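Local coordinates for separin (Saccharomyces cerevisiae, PDB 5U1T), which is a caspase-like cysteine protease that cleaves the cohesin subunit MCD1/SCC1 at anaphase onset, triggering chromosome segregation, and is held inactive by securin for most of the cell cycle, at residues G194-F197 / L198-I201; L345-F348 / D349-I353; K583-I586 / N587-Q591; Y1263-L1266 / H1267-P1271. All coordinates share one frame; numbering follows the deposited sequence.

Contact 1 (G194-F197 / L198-I201)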
# COMPACT_ATOMS: atom_id res chain seq x y z
N GLY A 194 13.42 -71.49 -35.40
CA GLY A 194 14.62 -72.19 -34.98
C GLY A 194 15.78 -71.26 -34.63
O GLY A 194 16.31 -71.30 -33.52
N LEU A 195 16.15 -70.40 -35.57
CA LEU A 195 17.21 -69.42 -35.36
C LEU A 195 16.99 -68.59 -34.10
O LEU A 195 17.92 -68.40 -33.29
CB LEU A 195 17.33 -68.50 -36.58
CG LEU A 195 17.94 -69.06 -37.86
CD1 LEU A 195 17.53 -68.23 -39.07
CD2 LEU A 195 19.45 -69.09 -37.76
N LYS A 196 15.77 -68.09 -33.92
CA LYS A 196 15.44 -67.26 -32.77
C LYS A 196 15.53 -68.05 -31.46
O LYS A 196 16.03 -67.53 -30.46
CB LYS A 196 14.03 -66.67 -32.92
CG LYS A 196 13.62 -65.74 -31.76
CD LYS A 196 14.57 -64.57 -31.63
CE LYS A 196 14.55 -63.68 -32.86
NZ LYS A 196 15.41 -62.47 -32.70
N PHE A 197 15.03 -69.29 -31.48
CA PHE A 197 15.00 -70.15 -30.30
C PHE A 197 16.40 -70.52 -29.82
O PHE A 197 16.66 -70.54 -28.61
CB PHE A 197 14.20 -71.43 -30.59
CG PHE A 197 14.46 -72.55 -29.61
CD1 PHE A 197 13.82 -72.57 -28.38
CD2 PHE A 197 15.34 -73.58 -29.93
CE1 PHE A 197 14.06 -73.60 -27.48
CE2 PHE A 197 15.58 -74.60 -29.03
CZ PHE A 197 14.94 -74.62 -27.81
N LEU A 198 17.28 -70.84 -30.76
CA LEU A 198 18.68 -71.11 -30.42
C LEU A 198 19.30 -69.85 -29.82
O LEU A 198 19.95 -69.91 -28.77
CB LEU A 198 19.48 -71.58 -31.64
CG LEU A 198 19.05 -72.92 -32.24
CD1 LEU A 198 19.98 -73.37 -33.37
CD2 LEU A 198 18.97 -73.99 -31.16
N GLN A 199 19.08 -68.72 -30.49
CA GLN A 199 19.59 -67.44 -30.01
C GLN A 199 19.16 -67.18 -28.57
O GLN A 199 19.99 -66.83 -27.74
CB GLN A 199 19.11 -66.31 -30.93
CG GLN A 199 19.40 -64.91 -30.40
CD GLN A 199 18.45 -63.87 -30.98
OE1 GLN A 199 17.81 -64.10 -32.01
NE2 GLN A 199 18.34 -62.73 -30.31
N TYR A 200 17.88 -67.37 -28.26
CA TYR A 200 17.37 -67.05 -26.92
C TYR A 200 18.01 -67.93 -25.86
O TYR A 200 18.46 -67.44 -24.82
CB TYR A 200 15.84 -67.17 -26.86
CG TYR A 200 15.08 -65.96 -27.37
CD1 TYR A 200 15.75 -64.83 -27.82
CD2 TYR A 200 13.69 -65.94 -27.39
CE1 TYR A 200 15.06 -63.73 -28.29
CE2 TYR A 200 12.99 -64.84 -27.85
CZ TYR A 200 13.68 -63.74 -28.30
OH TYR A 200 13.00 -62.64 -28.76
N ILE A 201 18.07 -69.22 -26.14
CA ILE A 201 18.64 -70.20 -25.22
C ILE A 201 20.12 -69.90 -24.89
O ILE A 201 20.56 -70.11 -23.75
CB ILE A 201 18.48 -71.63 -25.78
CG1 ILE A 201 17.06 -72.12 -25.49
CG2 ILE A 201 19.51 -72.56 -25.20
CD1 ILE A 201 16.95 -73.61 -25.35

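Contact 2 (L345-F348 / D349-I353)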
# COMPACT_ATOMS: atom_id res chain seq x y z
N LEU A 345 23.26 -43.74 -41.03
CA LEU A 345 22.88 -42.50 -40.36
C LEU A 345 23.22 -41.27 -41.18
O LEU A 345 22.51 -40.27 -41.13
CB LEU A 345 23.55 -42.42 -38.99
CG LEU A 345 23.08 -43.53 -38.06
CD1 LEU A 345 24.02 -43.68 -36.88
CD2 LEU A 345 21.67 -43.24 -37.59
N ARG A 346 24.32 -41.34 -41.93
CA ARG A 346 24.68 -40.28 -42.86
C ARG A 346 23.63 -40.18 -43.95
O ARG A 346 23.20 -39.08 -44.32
CB ARG A 346 26.07 -40.51 -43.48
CG ARG A 346 27.27 -40.28 -42.55
CD ARG A 346 27.08 -39.09 -41.62
NE ARG A 346 26.64 -39.50 -40.28
CZ ARG A 346 26.22 -38.66 -39.35
NH1 ARG A 346 26.15 -37.35 -39.61
NH2 ARG A 346 25.84 -39.11 -38.16
N GLN A 347 23.21 -41.33 -44.48
CA GLN A 347 22.24 -41.34 -45.56
C GLN A 347 20.89 -40.85 -45.04
O GLN A 347 20.20 -40.09 -45.72
CB GLN A 347 22.11 -42.73 -46.18
CG GLN A 347 21.99 -42.73 -47.71
CD GLN A 347 20.67 -42.13 -48.22
OE1 GLN A 347 19.59 -42.55 -47.81
NE2 GLN A 347 20.77 -41.15 -49.11
N PHE A 348 20.54 -41.28 -43.83
CA PHE A 348 19.29 -40.87 -43.20
C PHE A 348 19.26 -39.36 -43.12
O PHE A 348 18.41 -38.72 -43.75
CB PHE A 348 19.15 -41.47 -41.81
CG PHE A 348 17.89 -41.04 -41.08
CD1 PHE A 348 17.87 -39.90 -40.30
CD2 PHE A 348 16.73 -41.80 -41.16
CE1 PHE A 348 16.72 -39.52 -39.62
CE2 PHE A 348 15.58 -41.41 -40.49
CZ PHE A 348 15.58 -40.27 -39.72
N ASP A 349 20.19 -38.81 -42.35
CA ASP A 349 20.33 -37.37 -42.19
C ASP A 349 20.23 -36.67 -43.54
O ASP A 349 19.55 -35.67 -43.67
CB ASP A 349 21.66 -37.04 -41.51
CG ASP A 349 21.67 -37.44 -40.05
OD1 ASP A 349 20.73 -38.15 -39.63
OD2 ASP A 349 22.61 -37.04 -39.33
N CYS A 350 20.86 -37.25 -44.54
CA CYS A 350 20.81 -36.68 -45.88
C CYS A 350 19.43 -36.83 -46.53
O CYS A 350 18.91 -35.88 -47.12
CB CYS A 350 21.87 -37.34 -46.76
SG CYS A 350 22.06 -36.53 -48.34
N THR A 351 18.84 -38.02 -46.42
CA THR A 351 17.54 -38.28 -47.04
C THR A 351 16.48 -37.36 -46.46
O THR A 351 15.56 -36.95 -47.17
CB THR A 351 17.10 -39.77 -46.86
OG1 THR A 351 17.80 -40.58 -47.81
CG2 THR A 351 15.61 -39.95 -47.10
N VAL A 352 16.63 -37.00 -45.19
CA VAL A 352 15.65 -36.16 -44.52
C VAL A 352 15.91 -34.68 -44.77
O VAL A 352 15.04 -33.84 -44.54
CB VAL A 352 15.59 -36.41 -42.99
CG1 VAL A 352 15.64 -37.90 -42.70
CG2 VAL A 352 16.71 -35.69 -42.27
N ILE A 353 17.11 -34.35 -45.23
CA ILE A 353 17.38 -32.97 -45.63
C ILE A 353 16.80 -32.80 -47.03
O ILE A 353 16.24 -31.76 -47.36
CB ILE A 353 18.89 -32.62 -45.60
CG1 ILE A 353 19.29 -31.92 -44.29
CG2 ILE A 353 19.24 -31.66 -46.72
CD1 ILE A 353 19.12 -32.74 -43.04

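Contact 3 (K583-I586 / N587-Q591)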
# COMPACT_ATOMS: atom_id res chain seq x y z
N LYS A 583 0.54 -21.29 11.63
CA LYS A 583 1.21 -22.20 12.53
C LYS A 583 1.20 -23.59 11.96
O LYS A 583 2.22 -24.29 12.00
CB LYS A 583 0.57 -22.18 13.90
CG LYS A 583 1.35 -21.32 14.87
CD LYS A 583 0.46 -20.60 15.85
CE LYS A 583 1.28 -19.52 16.59
NZ LYS A 583 2.60 -20.05 17.15
N LEU A 584 0.05 -23.99 11.42
CA LEU A 584 -0.09 -25.28 10.75
C LEU A 584 0.94 -25.46 9.67
O LEU A 584 1.61 -26.50 9.60
CB LEU A 584 -1.49 -25.42 10.16
CG LEU A 584 -2.41 -26.11 11.15
CD1 LEU A 584 -3.84 -25.96 10.74
CD2 LEU A 584 -2.00 -27.56 11.21
N TYR A 585 1.09 -24.43 8.84
CA TYR A 585 2.02 -24.49 7.73
C TYR A 585 3.45 -24.61 8.21
O TYR A 585 4.23 -25.37 7.63
CB TYR A 585 1.87 -23.26 6.84
CG TYR A 585 2.82 -23.23 5.67
CD1 TYR A 585 2.67 -24.10 4.61
CD2 TYR A 585 3.87 -22.31 5.62
CE1 TYR A 585 3.54 -24.08 3.54
CE2 TYR A 585 4.73 -22.28 4.57
CZ TYR A 585 4.57 -23.16 3.52
OH TYR A 585 5.45 -23.13 2.46
N ILE A 586 3.80 -23.89 9.28
CA ILE A 586 5.16 -23.94 9.79
C ILE A 586 5.48 -25.30 10.40
O ILE A 586 6.55 -25.86 10.16
CB ILE A 586 5.42 -22.84 10.85
CG1 ILE A 586 5.39 -21.45 10.20
CG2 ILE A 586 6.76 -23.05 11.55
CD1 ILE A 586 5.72 -20.34 11.17
N ASN A 587 4.56 -25.87 11.18
CA ASN A 587 4.90 -27.06 11.94
C ASN A 587 4.55 -28.40 11.31
O ASN A 587 5.17 -29.41 11.65
CB ASN A 587 4.25 -27.00 13.31
CG ASN A 587 4.92 -25.97 14.21
OD1 ASN A 587 4.34 -24.92 14.49
ND2 ASN A 587 6.16 -26.26 14.66
N LYS A 588 3.57 -28.42 10.40
CA LYS A 588 3.11 -29.68 9.82
C LYS A 588 3.34 -29.73 8.31
O LYS A 588 3.10 -30.75 7.69
CB LYS A 588 1.64 -29.91 10.12
CG LYS A 588 1.30 -29.89 11.58
CD LYS A 588 2.27 -30.73 12.37
CE LYS A 588 1.67 -32.08 12.72
NZ LYS A 588 0.33 -31.88 13.36
N TRP A 589 3.79 -28.64 7.71
CA TRP A 589 4.19 -28.70 6.31
C TRP A 589 5.65 -28.32 6.15
O TRP A 589 6.50 -29.17 5.87
CB TRP A 589 3.33 -27.80 5.42
CG TRP A 589 3.43 -28.25 4.00
CD1 TRP A 589 4.20 -27.71 3.01
CD2 TRP A 589 2.79 -29.39 3.42
NE1 TRP A 589 4.06 -28.42 1.85
CE2 TRP A 589 3.20 -29.46 2.08
CE3 TRP A 589 1.90 -30.35 3.91
CZ2 TRP A 589 2.74 -30.47 1.21
CZ3 TRP A 589 1.45 -31.35 3.05
CH2 TRP A 589 1.87 -31.39 1.71
N LEU A 590 5.93 -27.04 6.35
CA LEU A 590 7.26 -26.49 6.14
C LEU A 590 8.32 -27.24 6.92
O LEU A 590 9.44 -27.39 6.44
CB LEU A 590 7.27 -25.03 6.54
CG LEU A 590 8.17 -24.09 5.76
CD1 LEU A 590 7.83 -24.17 4.29
CD2 LEU A 590 7.97 -22.66 6.29
N GLN A 591 7.96 -27.73 8.10
CA GLN A 591 8.91 -28.43 8.97
C GLN A 591 9.28 -29.82 8.46
O GLN A 591 10.39 -30.30 8.70
CB GLN A 591 8.35 -28.56 10.38
CG GLN A 591 9.42 -28.40 11.45
CD GLN A 591 10.24 -27.13 11.25
OE1 GLN A 591 9.70 -26.02 11.15
NE2 GLN A 591 11.56 -27.28 11.18

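Contact 4 (Y1263-L1266 / H1267-P1271)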
# COMPACT_ATOMS: atom_id res chain seq x y z
N TYR A 1263 8.82 56.91 47.64
CA TYR A 1263 9.79 56.17 48.45
C TYR A 1263 9.80 56.63 49.90
O TYR A 1263 9.90 55.79 50.79
CB TYR A 1263 11.19 56.26 47.85
CG TYR A 1263 11.39 55.25 46.76
CD1 TYR A 1263 11.45 53.88 47.04
CD2 TYR A 1263 11.50 55.65 45.43
CE1 TYR A 1263 11.63 52.95 46.03
CE2 TYR A 1263 11.67 54.73 44.42
CZ TYR A 1263 11.73 53.38 44.72
OH TYR A 1263 11.91 52.50 43.69
N GLU A 1264 9.69 57.93 50.16
CA GLU A 1264 9.64 58.38 51.53
C GLU A 1264 8.45 57.72 52.21
O GLU A 1264 8.58 57.16 53.30
CB GLU A 1264 9.55 59.90 51.61
CG GLU A 1264 8.93 60.46 52.91
CD GLU A 1264 8.33 61.87 52.69
OE1 GLU A 1264 8.32 62.34 51.52
OE2 GLU A 1264 7.87 62.52 53.66
N ILE A 1265 7.31 57.74 51.53
CA ILE A 1265 6.12 57.10 52.08
C ILE A 1265 6.34 55.61 52.40
O ILE A 1265 5.94 55.14 53.47
CB ILE A 1265 4.93 57.28 51.13
CG1 ILE A 1265 4.51 58.75 51.13
CG2 ILE A 1265 3.77 56.38 51.56
CD1 ILE A 1265 3.76 59.17 49.93
N LEU A 1266 7.00 54.86 51.52
CA LEU A 1266 7.33 53.46 51.81
C LEU A 1266 8.29 53.33 53.00
O LEU A 1266 8.19 52.39 53.81
CB LEU A 1266 7.91 52.78 50.57
CG LEU A 1266 6.95 52.51 49.40
CD1 LEU A 1266 7.60 51.67 48.28
CD2 LEU A 1266 5.66 51.86 49.89
N HIS A 1267 9.21 54.30 53.11
CA HIS A 1267 10.25 54.29 54.14
C HIS A 1267 9.65 54.40 55.52
O HIS A 1267 10.06 53.70 56.44
CB HIS A 1267 11.24 55.43 53.91
CG HIS A 1267 12.46 55.38 54.78
ND1 HIS A 1267 13.50 56.26 54.66
CD2 HIS A 1267 12.80 54.54 55.80
CE1 HIS A 1267 14.43 55.98 55.55
NE2 HIS A 1267 14.03 54.95 56.26
N GLN A 1268 8.65 55.26 55.67
CA GLN A 1268 8.14 55.53 57.00
C GLN A 1268 6.99 54.60 57.39
O GLN A 1268 6.61 54.55 58.56
CB GLN A 1268 7.70 56.99 57.10
CG GLN A 1268 6.39 57.32 56.41
CD GLN A 1268 6.01 58.82 56.50
OE1 GLN A 1268 6.13 59.58 55.51
NE2 GLN A 1268 5.55 59.24 57.70
N ASN A 1269 6.48 53.83 56.45
CA ASN A 1269 5.26 53.06 56.71
C ASN A 1269 5.37 51.54 56.56
O ASN A 1269 4.44 50.82 56.95
CB ASN A 1269 4.15 53.58 55.81
CG ASN A 1269 3.70 54.95 56.22
OD1 ASN A 1269 3.45 55.19 57.40
ND2 ASN A 1269 3.62 55.87 55.25
N LEU A 1270 6.48 51.06 56.00
CA LEU A 1270 6.78 49.63 55.91
C LEU A 1270 7.72 49.16 57.03
O LEU A 1270 8.83 49.65 57.14
CB LEU A 1270 7.40 49.31 54.56
CG LEU A 1270 6.52 48.91 53.38
CD1 LEU A 1270 5.22 49.65 53.39
CD2 LEU A 1270 7.29 49.17 52.10
N PRO A 1271 7.28 48.18 57.83
CA PRO A 1271 8.06 47.69 58.97
C PRO A 1271 9.51 47.38 58.63
O PRO A 1271 10.39 47.60 59.45
CB PRO A 1271 7.34 46.40 59.38
CG PRO A 1271 6.03 46.45 58.76
CD PRO A 1271 6.08 47.36 57.58

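Contact 1 (G194-F197 / L198-I201)
Turns near 60° at chi2 and chi3 (60° and 63°) fold the aliphatic part of the Lys196 chain over the ring of Tyr200, one turn further along the helix. Lys196 CD sits above one face of that ring, displaced toward the rim, with 3.8 Å from CD to the Tyr200 centroid: a CH-pi contact. Beyond it the chain straightens, and NZ turns to Gln199, whose extended side chain runs alongside the lysine; Lys196 NZ donates to Gln199 OE1 at 3.0 Å, slightly tilted from the amide plane. The ammonium also forms a salt bridge with Asp160, whose OD2 bonds the Tyr200 hydroxyl as well, so this carboxylate ties together both members of the CH-pi pair. These i to i+3 and i to i+4 pairings lie on helix 190-203, at a buried stretch that packs against helices 172-185 and 236-250 of the helical domain. With CG anti to the backbone N (chi1 162°), the Phe197 ring lies alongside Ile201, whose CG1 stands over a ring face, 4.2 Å from the Phe197 centroid. Leu198 CD2 also approaches the ring, 3.9 Å from Phe197 CD2. The backbone bond from Ile201 N to Phe197 O, 3.1 Å, spans the same pair.

Contact 2 (L345-F348 / D349-I353)
Asp349 and Arg346, three residues apart, form an i to i+3 salt bridge on helix 342-357, one of the many helices in the protein's long helical domain. The two side chains run alongside each other, but Asp349 OD2, 3.6 Å from Arg346 NH1, lies well out of the guanidinium plane, which makes the attraction one of charge without a directed N-H. The firmer partner of this carboxylate is Arg390 of helix 388-404, whose NE forms a salt bridge with OD1, so the carboxylate is shared by two arginines. That OD1 also meets the edge of the Phe348 ring: Asp349 OD1 lies in the ring plane, 3.4 Å from Phe348 CD1. Asp349 packs as well on an apolar side chain of the other protein chain of the assembly. Cys350 follows with the backbone bond of its N to Arg346 O, 3.0 Å. Thr351 brings the buried polar link: its OG1 donates to Gln347 OE1 at 2.7 Å, tilted 29° from the amide plane. The Gln347 chain is bent at chi2 (-68°), which turns its amide along the helix toward the threonine, while the other branch, NE2, bonds Thr309 OG1 of helix 298-313. A leucine in place of Gln347 would probably leave the buried Thr351 hydroxyl, and Thr309 OG1 as well, without their amide partner. Val352 completes the turn by placing CG1 over one face of the Phe348 ring, 3.8 Å from its centroid and 15° off the normal.

Contact 3 (K583-I586 / N587-Q591)
Trp589 and Leu590 approach the Tyr585 ring from the same side of its plane, at different parts of it. The tyrosine and indole planes are nearly parallel, 16° apart, yet neither ring lies over the other: they meet rim to rim, with Tyr585 CE1 3.7 Å from Trp589 CD1. Leu590 comes across the tyrosine, its CB above the ring face near the rim and its CD1 3.5 Å from Tyr585 CZ. Phe607 adds an edge-to-face contact to the tyrosine ring. Tyr585 CG, anti to the backbone N (chi1 179°), carries the ring along the helix toward the next turn. The wider, pi-type turn near the end of helix 578-590 helps bring Leu590, five residues on, to the ring. Here Tyr585 O accepts Leu590 N at 2.7 Å and almost straight on, while the usual i to i+4 bond from Trp589 N to Tyr585 O is weak and longer, 3.3 Å. Upstream the turns are ordinary, with Lys588 N bonded to Leu584 O at 2.9 Å. Both aromatic polar groups find the same partner on helix 602-617: Tyr585 OH bonds Glu604 OE1 and Trp589 NE1 bonds OE2. With a polar partner at each oxygen, Glu604 would probably favour the ionised form, tying the rim-to-rim aromatic pair to the neighbouring helix.

Contact 4 (Y1263-L1266 / H1267-P1271)
As the helix runs out, His1267 N to Tyr1263 O (2.8 Å), Gln1268 N to Glu1264 O (3.0 Å) and Leu1270 N to Leu1266 O (3.1 Å) remain sound backbone bonds, while Asn1269 N makes only weak ones to both Ile1265 O and Leu1266 O, and Leu1270 itself leaves helical phi and psi (-98°, 122°). Leu1266 and Leu1270 run alongside each other, with Leu1266 CD2 meeting Leu1270 CD2 at 3.8 Å. Leu1266 CG is anti to its carbonyl carbon (chi1 -70°), which places the branch beside Leu1270. With an alanine at Leu1270, this methyl contact would go and the Leu1266 branch would probably be left freer to turn beside the helix end. Asn1269 curls back over the last turn, where its ND2 makes a weak bond to Ile1265 O at 3.0 Å and touches Ile1265 CG2 at 3.7 Å. The same ND2 bonds Gln1338 OE1, joining this end to helix 1332-1347. On another side of the helix, the His1267 ring meets Phe1282 edge-to-face, and Tyr1263 OH bonds Val1285 N. Glu1264 and Gln1268 extend together, their carboxylate and amide planes close to parallel, with Glu1264 OE2 and Gln1268 OE1 3.9 Å apart. The whole is a junction between two consecutive helices: Leu1270 ends helix 1252-1269 and is also the N-cap of helix 1271-1275, with Pro1271 in the first turn, a position well suited to a residue without an N-H.

Overall arrangement
Followed from the N terminus, the contacts come strictly in series: none nests in or crosses another, and each closes no more than a turn or so of its own helix. Contact 1 (194-201) ties helix 190-203 to its neighbours in the helical part of the chain, and contact 2 (345-353), its centre 34 Å away, does the same further on, next to the second protein chain. Contact 3 (583-591), its centre 57 Å from that of contact 2, joins the end of helix 578-590 to helix 602-617 through Glu604. Contact 4 (1263-1271), within the peptidase C50 region, joins helix 1252-1269 to helices 1271-1275 and 1332-1347; its centre is 150 Å from that of contact 1, across the chain's centre.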